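Local coordinates for protein pyruvate carboxylase n-terminal domain (Aquifex aeolicus, PDB 1ULZ) that forms the biotin carboxylase part of pyruvate carboxylase, an ATP-grasp enzyme fold flanked by a Rossmann-like N-terminal domain and a C-terminal domain, at residues A[9-17]-A[364-372]; A[84-92]-A[101-110]. The protein carries 1 engineered substitution. One frame throughout, in Å; residues are numbered along the deposited sequence.

Contact 1 of 2, residues A[9-17]-A[364-372]; sequences NRGEIAVRI and GIRVEHAAA
Water 1 joins Glu12 and Glu368, donating to OE1 of Glu12 at 2.8 Å and to OE1 of Glu368 at 2.9 Å. The two carboxylates stand nearly perpendicular, their planes 83° apart, and suit the site because each offers acceptors to the shared water. Beside them the aliphatic part of Arg16 leans on Glu368, CD lying 3.3 Å from OE1. Its chain turns at chi2 (78°); NE, bonded to His296, lies 3.4 Å from NH2 of Arg366, both being donors. Arg366 holds OE2 of Glu368 side-on through NE and NH2, NE at 2.8 Å, while Glu300 takes both arginines and Asp306 also takes Arg16. These three carboxylates probably favour the charged form of both arginines. At the end of the strand, small Ala370 fits against the helix, its CB 3.9 Å from CG2 of Val15. Outward, Lys387 and Tyr81 hold OE2 of Glu12; Tyr357 of the same chain bonds ND1 of His369, and Tyr358 of the second subunit bonds its O and stacks on its ring. Helix 11-17, the start of helix 11-24, meets outermost strand 365-369 at 114° between N-to-C directions, with strand 384-392 alongside, helix 296-303 against Arg366 and helix 40-44 near Val15.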
# COMPACT_ATOMS: atom_id res chain seq x y z
N ASN A 9 21.62 -6.70 -9.85
CA ASN A 9 20.47 -7.53 -10.13
C ASN A 9 19.56 -6.88 -11.17
O ASN A 9 19.96 -5.94 -11.85
CB ASN A 9 19.70 -7.84 -8.84
CG ASN A 9 19.10 -9.23 -8.84
OD1 ASN A 9 18.31 -9.58 -9.72
ND2 ASN A 9 19.47 -10.04 -7.86
N ARG A 10 18.34 -7.38 -11.28
CA ARG A 10 17.40 -6.88 -12.28
C ARG A 10 15.95 -7.12 -11.85
O ARG A 10 15.68 -7.46 -10.70
CB ARG A 10 17.65 -7.62 -13.59
CG ARG A 10 17.66 -9.14 -13.40
CD ARG A 10 17.67 -9.91 -14.72
NE ARG A 10 16.44 -9.73 -15.48
CZ ARG A 10 15.25 -10.19 -15.09
NH1 ARG A 10 15.13 -10.85 -13.95
NH2 ARG A 10 14.18 -9.98 -15.85
N GLY A 11 15.04 -6.95 -12.80
CA GLY A 11 13.63 -7.18 -12.54
C GLY A 11 13.04 -6.41 -11.38
O GLY A 11 13.49 -5.31 -11.05
N GLU A 12 12.02 -7.00 -10.75
CA GLU A 12 11.34 -6.36 -9.64
C GLU A 12 12.24 -6.08 -8.44
O GLU A 12 12.10 -5.04 -7.80
CB GLU A 12 10.12 -7.18 -9.20
CG GLU A 12 10.42 -8.50 -8.48
CD GLU A 12 10.69 -8.32 -7.00
OE1 GLU A 12 10.42 -7.23 -6.47
OE2 GLU A 12 11.16 -9.27 -6.36
N ILE A 13 13.17 -6.99 -8.12
CA ILE A 13 14.03 -6.75 -6.98
C ILE A 13 14.96 -5.55 -7.18
O ILE A 13 15.24 -4.82 -6.24
CB ILE A 13 14.86 -8.00 -6.60
CG1 ILE A 13 15.42 -7.82 -5.18
CG2 ILE A 13 16.01 -8.22 -7.58
CD1 ILE A 13 14.36 -7.60 -4.12
N ALA A 14 15.42 -5.33 -8.41
CA ALA A 14 16.29 -4.18 -8.68
C ALA A 14 15.50 -2.89 -8.42
O ALA A 14 16.05 -1.92 -7.91
CB ALA A 14 16.80 -4.21 -10.12
N VAL A 15 14.22 -2.91 -8.78
CA VAL A 15 13.34 -1.76 -8.58
C VAL A 15 13.15 -1.53 -7.08
O VAL A 15 13.20 -0.40 -6.61
CB VAL A 15 11.97 -1.98 -9.25
CG1 VAL A 15 10.99 -0.91 -8.81
CG2 VAL A 15 12.12 -1.97 -10.77
N ARG A 16 12.92 -2.61 -6.34
CA ARG A 16 12.74 -2.56 -4.89
C ARG A 16 13.96 -1.92 -4.23
O ARG A 16 13.82 -1.04 -3.39
CB ARG A 16 12.55 -3.97 -4.32
CG ARG A 16 12.53 -4.04 -2.79
CD ARG A 16 11.19 -3.60 -2.22
NE ARG A 16 11.15 -3.60 -0.76
CZ ARG A 16 11.66 -2.64 0.01
NH1 ARG A 16 12.25 -1.58 -0.54
NH2 ARG A 16 11.56 -2.73 1.33
N ILE A 17 15.15 -2.38 -4.61
CA ILE A 17 16.39 -1.86 -4.05
C ILE A 17 16.60 -0.40 -4.44
O ILE A 17 16.97 0.43 -3.60
CB ILE A 17 17.61 -2.70 -4.51
CG1 ILE A 17 17.44 -4.15 -4.04
CG2 ILE A 17 18.90 -2.11 -3.94
CD1 ILE A 17 18.44 -5.10 -4.63
N GLY A 364 -4.77 -1.38 1.79
CA GLY A 364 -4.21 -2.70 2.06
C GLY A 364 -3.60 -3.43 0.87
O GLY A 364 -3.31 -4.62 0.96
N ILE A 365 -3.41 -2.72 -0.24
CA ILE A 365 -2.86 -3.34 -1.43
C ILE A 365 -1.48 -2.79 -1.77
O ILE A 365 -1.28 -1.57 -1.81
CB ILE A 365 -3.78 -3.12 -2.65
CG1 ILE A 365 -5.12 -3.82 -2.42
CG2 ILE A 365 -3.10 -3.64 -3.93
CD1 ILE A 365 -6.11 -3.59 -3.54
N ARG A 366 -0.54 -3.69 -2.02
CA ARG A 366 0.83 -3.31 -2.37
C ARG A 366 1.27 -4.11 -3.59
O ARG A 366 1.02 -5.31 -3.69
CB ARG A 366 1.77 -3.59 -1.20
CG ARG A 366 3.25 -3.36 -1.52
CD ARG A 366 4.12 -3.59 -0.28
NE ARG A 366 5.54 -3.60 -0.61
CZ ARG A 366 6.51 -3.81 0.27
NH1 ARG A 366 6.22 -4.04 1.55
NH2 ARG A 366 7.78 -3.79 -0.13
N VAL A 367 1.93 -3.43 -4.53
CA VAL A 367 2.41 -4.10 -5.73
C VAL A 367 3.90 -3.88 -5.95
O VAL A 367 4.38 -2.75 -5.91
CB VAL A 367 1.65 -3.60 -6.99
CG1 VAL A 367 2.15 -4.35 -8.22
CG2 VAL A 367 0.14 -3.78 -6.82
N GLU A 368 4.62 -4.98 -6.15
CA GLU A 368 6.06 -4.96 -6.41
C GLU A 368 6.26 -5.42 -7.86
O GLU A 368 6.10 -6.60 -8.16
CB GLU A 368 6.80 -5.92 -5.48
CG GLU A 368 6.82 -5.55 -4.00
CD GLU A 368 7.64 -4.31 -3.69
OE1 GLU A 368 8.73 -4.15 -4.28
OE2 GLU A 368 7.19 -3.51 -2.85
N HIS A 369 6.60 -4.51 -8.76
CA HIS A 369 6.78 -4.91 -10.16
C HIS A 369 7.64 -3.96 -10.99
O HIS A 369 7.96 -2.85 -10.58
CB HIS A 369 5.42 -5.06 -10.84
CG HIS A 369 4.74 -3.75 -11.13
ND1 HIS A 369 3.74 -3.63 -12.07
CD2 HIS A 369 4.95 -2.51 -10.63
CE1 HIS A 369 3.36 -2.36 -12.14
NE2 HIS A 369 4.08 -1.66 -11.28
N ALA A 370 7.98 -4.43 -12.19
CA ALA A 370 8.76 -3.66 -13.14
C ALA A 370 8.06 -3.72 -14.50
O ALA A 370 8.63 -3.38 -15.53
CB ALA A 370 10.17 -4.24 -13.26
N ALA A 371 6.79 -4.14 -14.48
CA ALA A 371 6.03 -4.30 -15.70
C ALA A 371 5.15 -3.14 -16.15
O ALA A 371 4.84 -2.22 -15.39
CB ALA A 371 5.17 -5.56 -15.59
N ALA A 372 4.77 -3.21 -17.42
CA ALA A 372 3.92 -2.23 -18.08
C ALA A 372 3.68 -2.79 -19.47
O ALA A 372 4.22 -3.85 -19.82
CB ALA A 372 4.64 -0.88 -18.17
O HOH W 1 10.22 -6.57 -3.79
O HOH W 2 9.73 -3.87 -6.84

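Contact 2 of 2, residues A[84-92]-A[101-110]; sequences LAENAEFAK and FIGPHWKVIE
Trp106 meets Lys92 because its CG stands between the backbone N and the carbonyl carbon (chi1 70°), which turns the indole along the neighbouring helix. Lys92 runs extended from CB to CE, its CG anti to the backbone N (chi1 -177°), and so lies beside the indole, pointing the same way. Its methylenes cover one face of the ring: CD sits 3.7 Å from the centroid of the six-membered ring, almost on the normal, a CH-pi contact. A long lysine suits this place, since its chain can be apolar over the indole while NZ goes on to a salt bridge with Glu96; any cation-pi attraction from NZ is long and at most weak.

Phe101 makes the second aromatic contact. Ala91 sets its CB over the centre of one face of that ring, 3.9 Å from the centroid. At the edge of the Phe101 ring, near its plane, lie the carbonyl O of Ala85 and the Phe90 ring, which is itself approached obliquely; CD2 of Phe90 is 3.8 Å from CE2 of Phe101. Alanines suit the interface because a single methyl lets the helices come close: the axes of 88-92 and 106-110 run antiparallel at 174° and 8.4 Å. The CB of Ala91 also reaches CB of Trp106 at 3.6 Å and CD1 of Ile109, whose branched chain sends CG2 the other way, 3.5 Å from the carbonyl O of Glu86. At the start of the first helix Asn87 is the N-cap, its OD1 accepting from Phe90 N at 2.8 Å.

The polar ends bond outside the two segments, Glu86 to Arg291 and Lys92 to Glu96. What joins the segments to each other is close packing, CH-pi contacts and dispersion.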
# COMPACT_ATOMS: atom_id res chain seq x y z
N LEU A 84 24.54 -13.58 -7.77
CA LEU A 84 25.71 -13.57 -6.88
C LEU A 84 25.38 -13.29 -5.42
O LEU A 84 26.29 -13.09 -4.61
CB LEU A 84 26.73 -12.54 -7.36
CG LEU A 84 27.28 -12.65 -8.78
CD1 LEU A 84 28.18 -11.45 -9.06
CD2 LEU A 84 28.05 -13.95 -8.95
N ALA A 85 24.09 -13.29 -5.07
CA ALA A 85 23.64 -12.99 -3.71
C ALA A 85 24.28 -13.85 -2.62
O ALA A 85 24.68 -13.34 -1.58
CB ALA A 85 22.12 -13.12 -3.62
N GLU A 86 24.36 -15.15 -2.87
CA GLU A 86 24.93 -16.05 -1.89
C GLU A 86 26.25 -16.65 -2.36
O GLU A 86 26.57 -17.79 -2.05
CB GLU A 86 23.93 -17.16 -1.55
CG GLU A 86 22.59 -16.61 -1.06
CD GLU A 86 21.59 -17.70 -0.75
OE1 GLU A 86 21.67 -18.29 0.35
OE2 GLU A 86 20.71 -17.97 -1.60
N ASN A 87 27.01 -15.86 -3.11
CA ASN A 87 28.31 -16.27 -3.62
C ASN A 87 29.36 -15.75 -2.64
O ASN A 87 29.74 -14.58 -2.70
CB ASN A 87 28.53 -15.65 -5.01
CG ASN A 87 29.77 -16.17 -5.69
OD1 ASN A 87 30.88 -16.07 -5.16
ND2 ASN A 87 29.60 -16.72 -6.88
N ALA A 88 29.82 -16.61 -1.74
CA ALA A 88 30.80 -16.21 -0.74
C ALA A 88 32.05 -15.62 -1.37
O ALA A 88 32.65 -14.69 -0.82
CB ALA A 88 31.17 -17.40 0.15
N GLU A 89 32.44 -16.14 -2.53
CA GLU A 89 33.63 -15.65 -3.22
C GLU A 89 33.47 -14.19 -3.65
O GLU A 89 34.36 -13.37 -3.43
CB GLU A 89 33.91 -16.52 -4.45
CG GLU A 89 35.24 -16.25 -5.12
CD GLU A 89 35.48 -17.13 -6.35
OE1 GLU A 89 36.55 -16.99 -6.97
OE2 GLU A 89 34.60 -17.96 -6.69
N PHE A 90 32.33 -13.87 -4.26
CA PHE A 90 32.07 -12.50 -4.71
C PHE A 90 32.09 -11.56 -3.51
O PHE A 90 32.69 -10.48 -3.57
CB PHE A 90 30.71 -12.43 -5.41
CG PHE A 90 30.34 -11.06 -5.89
CD1 PHE A 90 31.19 -10.36 -6.75
CD2 PHE A 90 29.16 -10.45 -5.49
CE1 PHE A 90 30.86 -9.09 -7.20
CE2 PHE A 90 28.82 -9.18 -5.93
CZ PHE A 90 29.66 -8.50 -6.78
N ALA A 91 31.44 -11.96 -2.43
CA ALA A 91 31.39 -11.15 -1.22
C ALA A 91 32.82 -10.89 -0.72
O ALA A 91 33.14 -9.77 -0.30
CB ALA A 91 30.58 -11.86 -0.14
N LYS A 92 33.66 -11.91 -0.78
CA LYS A 92 35.05 -11.78 -0.34
C LYS A 92 35.78 -10.78 -1.25
O LYS A 92 36.46 -9.87 -0.78
CB LYS A 92 35.74 -13.15 -0.39
CG LYS A 92 37.18 -13.19 0.10
CD LYS A 92 37.69 -14.64 0.10
CE LYS A 92 39.16 -14.75 0.52
NZ LYS A 92 40.07 -14.08 -0.46
N PHE A 101 29.76 -4.98 0.65
CA PHE A 101 28.79 -5.94 0.16
C PHE A 101 27.60 -5.85 1.11
O PHE A 101 27.75 -6.01 2.33
CB PHE A 101 29.39 -7.35 0.17
CG PHE A 101 28.47 -8.43 -0.35
CD1 PHE A 101 27.66 -9.15 0.53
CD2 PHE A 101 28.40 -8.72 -1.70
CE1 PHE A 101 26.81 -10.14 0.06
CE2 PHE A 101 27.55 -9.71 -2.18
CZ PHE A 101 26.76 -10.43 -1.30
N ILE A 102 26.43 -5.54 0.57
CA ILE A 102 25.23 -5.43 1.38
C ILE A 102 24.67 -6.82 1.65
O ILE A 102 23.82 -7.32 0.91
CB ILE A 102 24.18 -4.53 0.69
CG1 ILE A 102 24.76 -3.12 0.53
CG2 ILE A 102 22.89 -4.48 1.51
CD1 ILE A 102 23.84 -2.14 -0.14
N GLY A 103 25.18 -7.45 2.71
CA GLY A 103 24.76 -8.78 3.10
C GLY A 103 25.61 -9.26 4.26
O GLY A 103 26.41 -8.49 4.80
N PRO A 104 25.48 -10.52 4.68
CA PRO A 104 26.28 -11.03 5.79
C PRO A 104 27.76 -11.16 5.43
O PRO A 104 28.15 -10.93 4.28
CB PRO A 104 25.63 -12.37 6.11
CG PRO A 104 25.12 -12.82 4.77
CD PRO A 104 24.54 -11.55 4.18
N HIS A 105 28.59 -11.53 6.40
CA HIS A 105 30.03 -11.69 6.16
C HIS A 105 30.24 -12.85 5.18
O HIS A 105 29.50 -13.84 5.22
CB HIS A 105 30.76 -11.98 7.46
CG HIS A 105 32.25 -11.97 7.32
ND1 HIS A 105 33.00 -10.82 7.47
CD2 HIS A 105 33.13 -12.95 6.99
CE1 HIS A 105 34.27 -11.10 7.22
NE2 HIS A 105 34.37 -12.38 6.93
N TRP A 106 31.24 -12.74 4.32
CA TRP A 106 31.48 -13.80 3.35
C TRP A 106 31.76 -15.15 3.99
O TRP A 106 31.44 -16.20 3.41
CB TRP A 106 32.62 -13.43 2.38
CG TRP A 106 34.00 -13.41 2.98
CD1 TRP A 106 34.66 -12.33 3.50
CD2 TRP A 106 34.90 -14.52 3.09
NE1 TRP A 106 35.91 -12.70 3.92
CE2 TRP A 106 36.09 -14.04 3.68
CE3 TRP A 106 34.82 -15.87 2.74
CZ2 TRP A 106 37.19 -14.86 3.93
CZ3 TRP A 106 35.91 -16.69 2.99
CH2 TRP A 106 37.08 -16.18 3.58
N LYS A 107 32.34 -15.15 5.19
CA LYS A 107 32.61 -16.41 5.88
C LYS A 107 31.30 -17.06 6.28
O LYS A 107 31.16 -18.28 6.22
CB LYS A 107 33.49 -16.19 7.11
CG LYS A 107 34.95 -15.96 6.78
CD LYS A 107 35.77 -15.59 8.01
CE LYS A 107 37.26 -15.56 7.70
NZ LYS A 107 38.06 -15.07 8.87
N VAL A 108 30.34 -16.23 6.68
CA VAL A 108 29.02 -16.72 7.09
C VAL A 108 28.28 -17.27 5.89
O VAL A 108 27.57 -18.27 5.99
CB VAL A 108 28.19 -15.59 7.74
CG1 VAL A 108 26.77 -16.08 8.04
CG2 VAL A 108 28.86 -15.13 9.03
N ILE A 109 28.43 -16.60 4.75
CA ILE A 109 27.78 -17.04 3.52
C ILE A 109 28.38 -18.38 3.12
O ILE A 109 27.68 -19.27 2.62
CB ILE A 109 28.00 -16.04 2.38
CG1 ILE A 109 27.28 -14.73 2.69
CG2 ILE A 109 27.48 -16.63 1.08
CD1 ILE A 109 27.49 -13.65 1.63
N GLU A 110 29.68 -18.52 3.34
CA GLU A 110 30.38 -19.76 3.01
C GLU A 110 29.86 -20.88 3.89
O GLU A 110 29.44 -21.92 3.40
CB GLU A 110 31.88 -19.60 3.24
CG GLU A 110 32.73 -20.35 2.24
CD GLU A 110 34.02 -20.86 2.82
OE1 GLU A 110 34.64 -20.13 3.63
OE2 GLU A 110 34.43 -21.99 2.46

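How the contacts relate
Contact 1 is buried and polar, whereas contact 2 is partly buried and mostly apolar. Both involve the Rossmann-like N-terminal domain, but differently: contact 2 packs helices 88-96 and 106-113 together, with Phe101 of the outermost strand 100-101 against the first, and contact 1 joins helix 11-24 to strand 365-369 of the C-terminal part of the chain, beside the second subunit. Contact 2 is nested inside the long loop that contact 1 closes; their centres are 24 Å apart and they do not touch. Charge and water fill the joint between domains, where arginines and acids pair in a network, while within one domain alanines, aromatic rings, an isoleucine and the aliphatic chain of a lysine do the work.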